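Side-chain contacts in GntR-family protein transcriptional regulator (Mycobacterium smegmatis, PDB 3F8M), which represses the phnDCE operon, which serves phosphate uptake, when phosphate is available in the cell, acting as a DNA-binding transcription factor: residues P37-I42 with T52-L57; E159-D162 with S166-A169. One frame throughout, in Å; residues are numbered along the deposited sequence.

Contact 1: P37-I42 with T52-L57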
loop_
_atom_site.group_PDB
_atom_site.type_symbol
_atom_site.label_atom_id
_atom_site.label_comp_id
_atom_site.label_asym_id
_atom_site.label_seq_id
_atom_site.Cartn_x
_atom_site.Cartn_y
_atom_site.Cartn_z
ATOM N N PRO A 37 25.282 10.376 -19.978
ATOM C CA PRO A 37 25.874 11.660 -20.421
ATOM C C PRO A 37 24.878 12.753 -20.109
ATOM O O PRO A 37 23.714 12.433 -19.944
ATOM C CB PRO A 37 25.907 11.485 -21.934
ATOM C CG PRO A 37 26.284 10.041 -22.097
ATOM C CD PRO A 37 25.360 9.363 -21.048
ATOM N N ALA A 38 25.306 14.014 -20.051
ATOM C CA ALA A 38 24.345 15.116 -19.854
ATOM C C ALA A 38 23.310 15.210 -20.986
ATOM O O ALA A 38 23.538 14.791 -22.166
ATOM C CB ALA A 38 25.059 16.504 -19.621
ATOM N N GLU A 39 22.156 15.740 -20.597
ATOM C CA GLU A 39 21.014 15.808 -21.479
ATOM C C GLU A 39 21.396 16.452 -22.799
ATOM O O GLU A 39 21.087 15.912 -23.830
ATOM C CB GLU A 39 19.815 16.495 -20.799
ATOM C CG GLU A 39 19.864 17.976 -20.556
ATOM C CD GLU A 39 18.434 18.558 -20.292
ATOM O OE1 GLU A 39 17.631 17.940 -19.539
ATOM O OE2 GLU A 39 18.111 19.636 -20.846
ATOM N N ARG A 40 22.146 17.541 -22.762
ATOM C CA ARG A 40 22.514 18.223 -24.009
ATOM C C ARG A 40 23.367 17.364 -24.934
ATOM O O ARG A 40 23.181 17.434 -26.164
ATOM C CB ARG A 40 23.256 19.513 -23.721
ATOM C CG ARG A 40 23.254 20.493 -24.857
ATOM C CD ARG A 40 23.485 21.888 -24.267
ATOM N NE ARG A 40 24.044 22.774 -25.282
ATOM C CZ ARG A 40 23.322 23.530 -26.101
ATOM N NH1 ARG A 40 21.992 23.525 -26.029
ATOM N NH2 ARG A 40 23.938 24.291 -26.997
ATOM N N GLU A 41 24.299 16.573 -24.366
ATOM C CA GLU A 41 25.145 15.716 -25.194
ATOM C C GLU A 41 24.304 14.674 -25.892
ATOM O O GLU A 41 24.444 14.435 -27.111
ATOM C CB GLU A 41 26.294 15.050 -24.393
ATOM C CG GLU A 41 26.985 13.941 -25.202
ATOM C CD GLU A 41 28.340 13.514 -24.636
ATOM O OE1 GLU A 41 28.634 13.800 -23.453
ATOM O OE2 GLU A 41 29.096 12.871 -25.391
ATOM N N ILE A 42 23.407 14.057 -25.133
ATOM C CA ILE A 42 22.519 13.059 -25.702
ATOM C C ILE A 42 21.669 13.669 -26.826
ATOM O O ILE A 42 21.525 13.096 -27.917
ATOM C CB ILE A 42 21.579 12.428 -24.608
ATOM C CG1 ILE A 42 22.393 11.915 -23.408
ATOM C CG2 ILE A 42 20.735 11.308 -25.217
ATOM C CD1 ILE A 42 21.517 11.254 -22.310
ATOM N N THR A 52 13.514 17.149 -25.284
ATOM C CA THR A 52 13.090 15.817 -25.690
ATOM C C THR A 52 13.830 14.720 -24.896
ATOM O O THR A 52 13.224 13.727 -24.497
ATOM C CB THR A 52 13.230 15.612 -27.193
ATOM O OG1 THR A 52 12.513 16.674 -27.860
ATOM C CG2 THR A 52 12.625 14.261 -27.588
ATOM N N VAL A 53 15.129 14.898 -24.696
ATOM C CA VAL A 53 15.917 13.955 -23.882
ATOM C C VAL A 53 15.420 14.055 -22.440
ATOM O O VAL A 53 15.133 13.034 -21.814
ATOM C CB VAL A 53 17.449 14.190 -23.992
ATOM C CG1 VAL A 53 18.223 13.274 -23.036
ATOM C CG2 VAL A 53 17.922 13.961 -25.414
ATOM N N ARG A 54 15.259 15.279 -21.936
ATOM C CA ARG A 54 14.767 15.508 -20.558
ATOM C C ARG A 54 13.502 14.708 -20.288
ATOM O O ARG A 54 13.341 14.080 -19.235
ATOM C CB ARG A 54 14.458 16.989 -20.339
ATOM C CG ARG A 54 14.106 17.414 -18.902
ATOM C CD ARG A 54 13.906 18.939 -18.833
ATOM N NE ARG A 54 14.957 19.607 -19.609
ATOM C CZ ARG A 54 15.049 20.916 -19.835
ATOM N NH1 ARG A 54 14.144 21.755 -19.332
ATOM N NH2 ARG A 54 16.060 21.380 -20.568
ATOM N N GLN A 55 12.571 14.792 -21.231
ATOM C CA GLN A 55 11.304 14.121 -21.095
ATOM C C GLN A 55 11.458 12.593 -21.145
ATOM O O GLN A 55 10.799 11.885 -20.389
ATOM C CB GLN A 55 10.370 14.607 -22.213
ATOM C CG GLN A 55 9.061 13.814 -22.325
ATOM C CD GLN A 55 8.216 13.918 -21.079
ATOM O OE1 GLN A 55 8.365 14.861 -20.276
ATOM N NE2 GLN A 55 7.310 12.946 -20.897
ATOM N N ALA A 56 12.298 12.075 -22.035
ATOM C CA ALA A 56 12.460 10.618 -22.101
ATOM C C ALA A 56 13.084 10.117 -20.794
ATOM O O ALA A 56 12.649 9.077 -20.248
ATOM C CB ALA A 56 13.291 10.200 -23.309
ATOM N N LEU A 57 14.041 10.875 -20.248
ATOM C CA LEU A 57 14.653 10.487 -18.944
ATOM C C LEU A 57 13.690 10.535 -17.770
ATOM O O LEU A 57 13.687 9.645 -16.896
ATOM C CB LEU A 57 15.898 11.307 -18.622
ATOM C CG LEU A 57 17.091 11.069 -19.548
ATOM C CD1 LEU A 57 18.219 12.037 -19.201
ATOM C CD2 LEU A 57 17.568 9.591 -19.578
#
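E39 and R54 meet in a side-on salt bridge in which two nitrogens of the guanidinium take one carboxylate oxygen each. The shorter, straighter half runs from R54 NH2 to E39 OE2 at 2.7 Å, with an N-H...O angle of 155°; in the other, R54 NE gives to E39 OE1 at 3.2 Å. Both oxygens use their syn lone pairs, yet the carboxylate and guanidinium planes stand 26° apart, so the pairing is twisted rather than flat. Torsions account for the meeting: E39 CG sits between its backbone N and carbonyl carbon (chi1 72°) with the chain extended beyond, while R54 bends at chi3. E39 OE1 also lies against the aliphatic stem of R54, 3.4 Å from R54 CB. R50 forms a second salt bridge to E39 OE2, and this added positive charge would probably favour the ionised carboxylate.

The segments lie at the start of helix 39-45, with A38 as its N-cap residue, and on helix 50-62, the pair that forms the predicted helix-turn-helix of the GntR-type winged DNA-binding domain; their CA atoms come nearest at E39 and V53, 5.9 Å apart.

The apolar part of the contact is between I42 and V53, both buried. V53 CG1 lies 3.8 Å from I42 CB, while V53 CG2 meets the CG2 methyl of I42 at 3.9 Å. V53 CG1 also approaches the backbone E39 O at 4.0 Å.

Contact 2: E159-D162 with S166-A169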
loop_
_atom_site.group_PDB
_atom_site.type_symbol
_atom_site.label_atom_id
_atom_site.label_comp_id
_atom_site.label_asym_id
_atom_site.label_seq_id
_atom_site.Cartn_x
_atom_site.Cartn_y
_atom_site.Cartn_z
ATOM N N GLU A 159 4.194 -32.871 -1.324
ATOM C CA GLU A 159 4.531 -33.817 -2.400
ATOM C C GLU A 159 4.255 -33.248 -3.783
ATOM O O GLU A 159 5.080 -33.340 -4.677
ATOM C CB GLU A 159 3.692 -35.102 -2.283
ATOM C CG GLU A 159 3.999 -36.012 -1.115
ATOM C CD GLU A 159 3.207 -37.313 -1.176
ATOM O OE1 GLU A 159 2.305 -37.488 -0.315
ATOM O OE2 GLU A 159 3.465 -38.137 -2.092
ATOM N N THR A 160 3.062 -32.686 -3.983
ATOM C CA THR A 160 2.674 -32.213 -5.287
ATOM C C THR A 160 3.245 -30.824 -5.627
ATOM O O THR A 160 3.307 -30.460 -6.816
ATOM C CB THR A 160 1.163 -32.147 -5.448
ATOM O OG1 THR A 160 0.640 -30.992 -4.758
ATOM C CG2 THR A 160 0.486 -33.451 -4.959
ATOM N N PHE A 161 3.649 -30.065 -4.595
ATOM C CA PHE A 161 4.020 -28.640 -4.790
ATOM C C PHE A 161 5.488 -28.341 -5.116
ATOM O O PHE A 161 6.376 -28.630 -4.326
ATOM C CB PHE A 161 3.612 -27.787 -3.578
ATOM C CG PHE A 161 3.755 -26.318 -3.815
ATOM C CD1 PHE A 161 3.336 -25.761 -5.035
ATOM C CD2 PHE A 161 4.312 -25.482 -2.820
ATOM C CE1 PHE A 161 3.465 -24.388 -5.270
ATOM C CE2 PHE A 161 4.438 -24.092 -3.055
ATOM C CZ PHE A 161 4.019 -23.564 -4.293
ATOM N N ASP A 162 5.722 -27.659 -6.229
ATOM C CA ASP A 162 7.084 -27.128 -6.491
ATOM C C ASP A 162 7.203 -25.821 -5.681
ATOM O O ASP A 162 6.578 -24.802 -6.006
ATOM C CB ASP A 162 7.281 -26.903 -7.980
ATOM C CG ASP A 162 8.544 -26.090 -8.310
ATOM O OD1 ASP A 162 9.348 -25.802 -7.413
ATOM O OD2 ASP A 162 8.719 -25.758 -9.503
ATOM N N SER A 166 4.271 -20.857 -8.191
ATOM C CA SER A 166 3.135 -20.126 -7.608
ATOM C C SER A 166 2.246 -21.087 -6.796
ATOM O O SER A 166 1.732 -22.075 -7.327
ATOM C CB SER A 166 2.318 -19.437 -8.713
ATOM O OG SER A 166 1.020 -19.144 -8.250
ATOM N N LEU A 167 2.052 -20.785 -5.507
ATOM C CA LEU A 167 1.109 -21.560 -4.696
ATOM C C LEU A 167 -0.330 -21.348 -5.214
ATOM O O LEU A 167 -1.174 -22.282 -5.173
ATOM C CB LEU A 167 1.196 -21.131 -3.216
ATOM C CG LEU A 167 0.323 -21.880 -2.217
ATOM C CD1 LEU A 167 0.599 -23.417 -2.206
ATOM C CD2 LEU A 167 0.507 -21.282 -0.827
ATOM N N TYR A 168 -0.625 -20.150 -5.729
ATOM C CA TYR A 168 -1.992 -19.919 -6.204
ATOM C C TYR A 168 -2.326 -20.838 -7.391
ATOM O O TYR A 168 -3.445 -21.370 -7.501
ATOM C CB TYR A 168 -2.161 -18.450 -6.598
ATOM C CG TYR A 168 -2.367 -17.504 -5.420
ATOM C CD1 TYR A 168 -1.965 -17.846 -4.128
ATOM C CD2 TYR A 168 -2.927 -16.238 -5.615
ATOM C CE1 TYR A 168 -2.155 -16.982 -3.056
ATOM C CE2 TYR A 168 -3.086 -15.354 -4.550
ATOM C CZ TYR A 168 -2.717 -15.739 -3.276
ATOM O OH TYR A 168 -2.923 -14.866 -2.229
ATOM N N ALA A 169 -1.347 -21.068 -8.252
ATOM C CA ALA A 169 -1.559 -21.971 -9.408
ATOM C C ALA A 169 -1.784 -23.404 -8.922
ATOM O O ALA A 169 -2.657 -24.125 -9.425
ATOM C CB ALA A 169 -0.364 -21.897 -10.384
#
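The F161 ring receives L167 CD1 over one face and the backbone oxygen of S166 at its edge. The methyl stands 4.1 Å from the ring centroid and 15° off the normal, which makes this a CH-pi contact, displaced somewhat toward the rim where CE2 and CZ lie. At the edge, F161 CE1 comes within 3.5 Å of S166 O, near the ring plane. The ring's far end also meets the start of 166-169: F161 CZ is 3.6 Å from L167 CA and 3.9 Å from L167 CB, and the two side chains cross at about a right angle. A chi1 of -177° carries L167 CG away from the backbone N, and chi2 then turns the CD1 branch over the ring. W107 of strand 100-111 and L131 and R133 of strand 127-137 also touch F161.

S166 OG accepts a hydrogen bond from A169 N at 3.1 Å with an N-H...O angle of 158°, capping the first turn of helix 167-173. F161 is the first residue to leave helical geometry after helix 157-160. The contact thus joins the exit of helix 157-160 to the start of helix 167-173 across the six-residue connection 161-166, with an aromatic packed on an N-capped helix start beside the UTRA domain's antiparallel sheet.

In the fold
Contact 1 and contact 2 sit on opposite sides of the chain's centre, their own centres 46 Å apart and their nearest atoms about 32 Å apart, so neither touches the other. Each joins two consecutive helices or their ends, but in different domains: contact 1 in the GntR-type DNA-binding region, contact 2 in the UTRA region. Contact 1 is partly buried, pairing an apolar patch with a charged bridge at its more exposed side, and buries 270 Å² between its segments, both sides summed. Contact 2 buries 130 Å² on the same count, is buried, has no hydrogen bond between its segments, and rests on the packing of an aromatic ring against an aliphatic side chain, next to the sheet.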